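Local coordinates for hypothetical protein PA3352 (Pseudomonas aeruginosa, PDB 2FUP) that is of unknown function but, as a putative FlgN-family flagella synthesis protein, probably acts as an export chaperone in building the flagellum, at residues 23-28 and 45-50; 14-19 and 92-97. One frame throughout, in Å; residues are numbered along the deposited sequence. Where two conformers were deposited one is given.

Interaction 1. Residues 23-28 and 45-50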
# COMPACT_ATOMS: atom_id res chain seq x y z
N LEU A 23 -3.58 6.82 -3.83
CA LEU A 23 -5.01 6.95 -4.09
C LEU A 23 -5.32 8.35 -4.65
O LEU A 23 -6.13 8.50 -5.56
CB LEU A 23 -5.77 6.65 -2.80
CG LEU A 23 -7.26 6.62 -2.89
CD1 LEU A 23 -7.76 5.59 -3.90
CD2 LEU A 23 -7.87 6.41 -1.48
N GLN A 24 -4.73 9.38 -4.04
CA GLN A 24 -4.94 10.74 -4.51
C GLN A 24 -4.44 10.94 -5.98
O GLN A 24 -5.09 11.57 -6.81
CB GLN A 24 -4.23 11.69 -3.59
CG GLN A 24 -4.95 11.78 -2.24
CD GLN A 24 -4.16 12.44 -1.14
OE1 GLN A 24 -3.40 13.35 -1.38
NE2 GLN A 24 -4.41 12.01 0.12
N LEU A 25 -3.25 10.37 -6.27
CA LEU A 25 -2.76 10.44 -7.65
C LEU A 25 -3.65 9.69 -8.64
O LEU A 25 -3.82 10.10 -9.79
CB LEU A 25 -1.31 9.96 -7.76
CG LEU A 25 -0.23 10.77 -7.06
CD1 LEU A 25 1.09 10.04 -7.10
CD2 LEU A 25 -0.14 12.16 -7.69
N VAL A 26 -4.18 8.54 -8.21
CA VAL A 26 -5.13 7.83 -9.08
C VAL A 26 -6.44 8.62 -9.32
O VAL A 26 -6.99 8.67 -10.44
CB VAL A 26 -5.46 6.41 -8.53
CG1 VAL A 26 -6.52 5.73 -9.41
CG2 VAL A 26 -4.23 5.61 -8.52
N ASP A 27 -6.91 9.31 -8.31
CA ASP A 27 -8.07 10.17 -8.46
C ASP A 27 -7.72 11.37 -9.36
O ASP A 27 -8.53 11.84 -10.20
CB ASP A 27 -8.49 10.73 -7.11
CG ASP A 27 -9.71 11.64 -7.21
OD1 ASP A 27 -10.74 11.11 -7.67
OD2 ASP A 27 -9.65 12.83 -6.78
N GLU A 28 -6.50 11.91 -9.20
CA GLU A 28 -6.07 13.03 -10.01
C GLU A 28 -6.05 12.58 -11.50
O GLU A 28 -6.40 13.31 -12.43
CB GLU A 28 -4.71 13.53 -9.52
CG GLU A 28 -4.24 14.74 -10.25
CD GLU A 28 -3.08 15.47 -9.56
OE1 GLU A 28 -2.79 15.08 -8.40
OE2 GLU A 28 -2.43 16.36 -10.18
N LEU A 45 1.99 9.39 -13.94
CA LEU A 45 2.73 8.06 -13.93
C LEU A 45 4.08 8.21 -13.22
O LEU A 45 4.47 7.35 -12.46
CB LEU A 45 2.93 7.51 -15.34
CG LEU A 45 3.66 6.16 -15.43
CD1 LEU A 45 2.90 5.08 -14.64
CD2 LEU A 45 3.86 5.74 -16.88
N GLY A 46 4.79 9.29 -13.50
CA GLY A 46 6.12 9.53 -12.91
C GLY A 46 5.99 9.74 -11.42
O GLY A 46 6.83 9.33 -10.66
N ALA A 47 4.91 10.38 -10.99
CA ALA A 47 4.69 10.59 -9.58
C ALA A 47 4.34 9.29 -8.84
O ALA A 47 4.64 9.14 -7.64
CB ALA A 47 3.58 11.63 -9.38
N LYS A 48 3.65 8.37 -9.52
CA LYS A 48 3.22 7.09 -8.91
C LYS A 48 4.39 6.14 -8.74
O LYS A 48 4.31 5.29 -7.85
CB LYS A 48 2.16 6.39 -9.76
CG LYS A 48 0.87 7.08 -9.78
CD LYS A 48 -0.25 6.23 -10.37
CE LYS A 48 -0.08 5.97 -11.82
NZ LYS A 48 -1.26 5.15 -12.29
N GLN A 49 5.44 6.29 -9.59
CA GLN A 49 6.59 5.35 -9.59
C GLN A 49 7.27 5.21 -8.24
O GLN A 49 7.34 4.10 -7.69
CB GLN A 49 7.64 5.72 -10.67
CG GLN A 49 7.19 5.63 -12.11
CD GLN A 49 6.28 4.47 -12.37
OE1 GLN A 49 5.09 4.63 -12.66
NE2 GLN A 49 6.82 3.27 -12.23
N PRO A 50 7.77 6.30 -7.67
CA PRO A 50 8.44 6.09 -6.38
C PRO A 50 7.53 5.50 -5.30
O PRO A 50 8.00 4.85 -4.38
CB PRO A 50 8.91 7.48 -5.98
CG PRO A 50 8.12 8.44 -6.90
CD PRO A 50 7.86 7.70 -8.13

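Interaction 2. Residues 14-19 and 92-97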
# COMPACT_ATOMS: atom_id res chain seq x y z
N GLU A 14 4.49 4.34 7.27
CA GLU A 14 4.99 4.81 5.99
C GLU A 14 4.10 4.38 4.84
O GLU A 14 3.75 5.17 3.96
CB GLU A 14 6.39 4.25 5.72
CG GLU A 14 7.47 4.81 6.61
CD GLU A 14 8.88 4.27 6.34
OE1 GLU A 14 9.06 3.53 5.31
OE2 GLU A 14 9.80 4.62 7.16
N ASP A 15 3.64 3.14 4.87
CA ASP A 15 2.84 2.63 3.76
C ASP A 15 1.45 3.23 3.72
O ASP A 15 0.90 3.43 2.63
CB ASP A 15 2.84 1.09 3.71
CG ASP A 15 4.10 0.56 3.09
OD1 ASP A 15 4.19 -0.65 2.78
OD2 ASP A 15 4.90 1.39 2.75
N ILE A 16 0.85 3.52 4.87
CA ILE A 16 -0.45 4.25 4.90
C ILE A 16 -0.29 5.63 4.20
O ILE A 16 -1.11 6.04 3.39
CB ILE A 16 -1.02 4.34 6.31
CG1 ILE A 16 -1.58 2.97 6.73
CG2 ILE A 16 -2.11 5.37 6.37
CD1 ILE A 16 -1.67 2.78 8.20
N GLY A 17 0.81 6.30 4.49
CA GLY A 17 1.07 7.61 3.84
C GLY A 17 1.20 7.39 2.36
O GLY A 17 0.66 8.17 1.58
N HIS A 18 2.01 6.41 1.95
CA HIS A 18 2.21 6.22 0.51
C HIS A 18 0.92 5.75 -0.19
O HIS A 18 0.68 6.16 -1.33
CB HIS A 18 3.36 5.27 0.23
CG HIS A 18 4.65 5.71 0.82
ND1 HIS A 18 5.05 7.03 0.84
CD2 HIS A 18 5.64 4.99 1.39
CE1 HIS A 18 6.26 7.09 1.39
NE2 HIS A 18 6.62 5.88 1.77
N ALA A 19 0.12 4.90 0.44
CA ALA A 19 -1.13 4.45 -0.15
C ALA A 19 -2.12 5.60 -0.26
O ALA A 19 -2.82 5.70 -1.24
CB ALA A 19 -1.71 3.31 0.64
N LEU A 92 -2.35 -3.78 14.54
CA LEU A 92 -3.56 -4.37 13.93
C LEU A 92 -4.41 -3.27 13.25
O LEU A 92 -4.87 -3.46 12.11
CB LEU A 92 -4.36 -5.20 14.95
CG LEU A 92 -3.71 -6.55 15.22
CD1 LEU A 92 -4.45 -7.02 16.45
CD2 LEU A 92 -3.84 -7.50 14.08
N ALA A 93 -4.64 -2.14 13.91
CA ALA A 93 -5.44 -1.07 13.37
C ALA A 93 -4.80 -0.55 12.08
O ALA A 93 -5.47 -0.27 11.06
CB ALA A 93 -5.54 0.04 14.36
N ARG A 94 -3.48 -0.33 12.10
CA ARG A 94 -2.79 0.16 10.90
C ARG A 94 -2.79 -0.89 9.78
O ARG A 94 -2.94 -0.54 8.63
CB ARG A 94 -1.37 0.65 11.26
CG ARG A 94 -1.33 1.75 12.27
CD ARG A 94 -1.86 3.11 11.81
NE ARG A 94 -3.27 3.17 11.64
CZ ARG A 94 -4.22 3.39 12.56
NH1 ARG A 94 -3.97 3.49 13.84
NH2 ARG A 94 -5.47 3.43 12.15
N GLY A 95 -2.57 -2.15 10.12
CA GLY A 95 -2.61 -3.17 9.10
C GLY A 95 -3.97 -3.17 8.42
O GLY A 95 -4.08 -3.34 7.21
N ASP A 96 -5.06 -3.03 9.18
CA ASP A 96 -6.40 -3.08 8.60
C ASP A 96 -6.69 -1.83 7.74
O ASP A 96 -7.35 -1.90 6.73
CB ASP A 96 -7.46 -3.17 9.73
CG ASP A 96 -7.40 -4.46 10.50
OD1 ASP A 96 -6.91 -5.50 9.94
OD2 ASP A 96 -7.92 -4.50 11.65
N GLU A 97 -6.20 -0.68 8.21
CA GLU A 97 -6.33 0.53 7.41
C GLU A 97 -5.57 0.43 6.10
O GLU A 97 -6.03 0.87 5.05
CB GLU A 97 -5.84 1.74 8.17
CG GLU A 97 -6.00 3.07 7.46
CD GLU A 97 -5.54 4.26 8.29
OE1 GLU A 97 -4.90 4.07 9.40
OE2 GLU A 97 -5.84 5.39 7.78

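Interaction 1. Residues 23-28 and 45-50
Leu25 of helix 7-34 meets Ala47 and Lys48 of helix 39-68 in an antiparallel helix pair, two neighbouring arms of the all-helical FlgN fold. The local axes run at 165° to each other and stay 10.1 Å apart at their closest, a spacing that leaves room for one layer of side chains. Leu25 contributes the largest share of the surface buried here. Its CG lies opposite the carbonyl carbon (chi1 -66°), and from there the CD1 branch reaches across to the partner helix, 3.7 Å from Ala47 CB. CD2 leans on the same methyl from farther off, at 4.1 Å. A short side chain suits position 47, since it admits the leucine fork close to the backbone: Leu25 CD1 also stands 3.7 Å from Ala47 O. Leu44 and Leu51, on the same helix as Ala47, add further apolar surface around Leu25.

One residue on, Val26 is buried and also touches Ala108 of helix 88-114; its touch on the partner segment is slight, CG2 lying 4.4 Å from Lys48 CD. Lysine serves here in two ways. Its methylenes supply apolar packing, while a bend at chi3 (-68°) carries the ammonium away from the leucine, past Val26, where NZ forms a salt bridge with Glu29 and a hydrogen bond to Asn119 O. Back at the hydrophobic end of that chain, Lys48 CG rests 4.0 Å from Leu25 CD1.

Interaction 2. Residues 14-19 and 92-97
Ile16 of helix 7-34 pushes its CD1 methyl against Arg94 and Glu97 of helix 88-114, joining two long helices of the FlgN bundle that are far apart in sequence. This methyl is the tightly packed part of the contact. It lies 3.6 Å from Arg94 CD and equally close to Arg94 O, so one apolar group covers both the aliphatic bend of the arginine and a carbonyl of its helix. CG1 sits beside the backbone N (chi1 -75°) and the chain then extends through chi2, which projects CD1 across the gap, at about a right angle to both partner side chains. Elsewhere on helix 88-114 the same side chain touches Leu101.

The looser side is the second arm of this beta-branched residue: Ile16 CG2 stands 4.0 Å from Glu97 OE2. Both Arg94 and Glu97 are partly exposed, and a salt bridge between them holds the carboxylate there. Arg94 folds back at chi2 and chi3, bringing its guanidinium beside Glu97, one helical turn along. NE and NH2 both grip the single atom Glu97 OE1, each at 2.9 Å. NE meets it nearly along its C-O axis, NH2 from above the carboxylate plane. Neither bond is straight, with N-H...O angles of 134°, and the oxygen is tilted about 20° out of the guanidinium plane. Arg94 NH1 turns to Glu90 in a second salt bridge. Ile16 CD1 meets the guanidinium at its edge; Ala93 CB lies over one face, offset toward the rim.

Across the helices, then, the contact is apolar: the arginine is paired with Glu97 OE1 and with Glu90 on its own helix, which probably lowers the cost of placing a hydrocarbon side chain against two charged residues.

From the N terminus, the chain enters helix 7-34, which supplies one segment to each contact: 14-19 first, then, after a gap of three residues, 23-28. The chain then turns back into helix 39-68, and interaction 1 closes a short loop, 16 residues between its segments, within the hairpin of helices 7-34 and 39-68. After helix 75-82, helix 88-114 returns to the first helix, and interaction 2 closes a much wider loop of 72 intervening residues that encloses the shorter one without crossing it. The two centres lie about 17 Å apart. Helix 7-34 is thus the shared member, held to its sequence neighbour at one level of the bundle and to helix 88-114 at another.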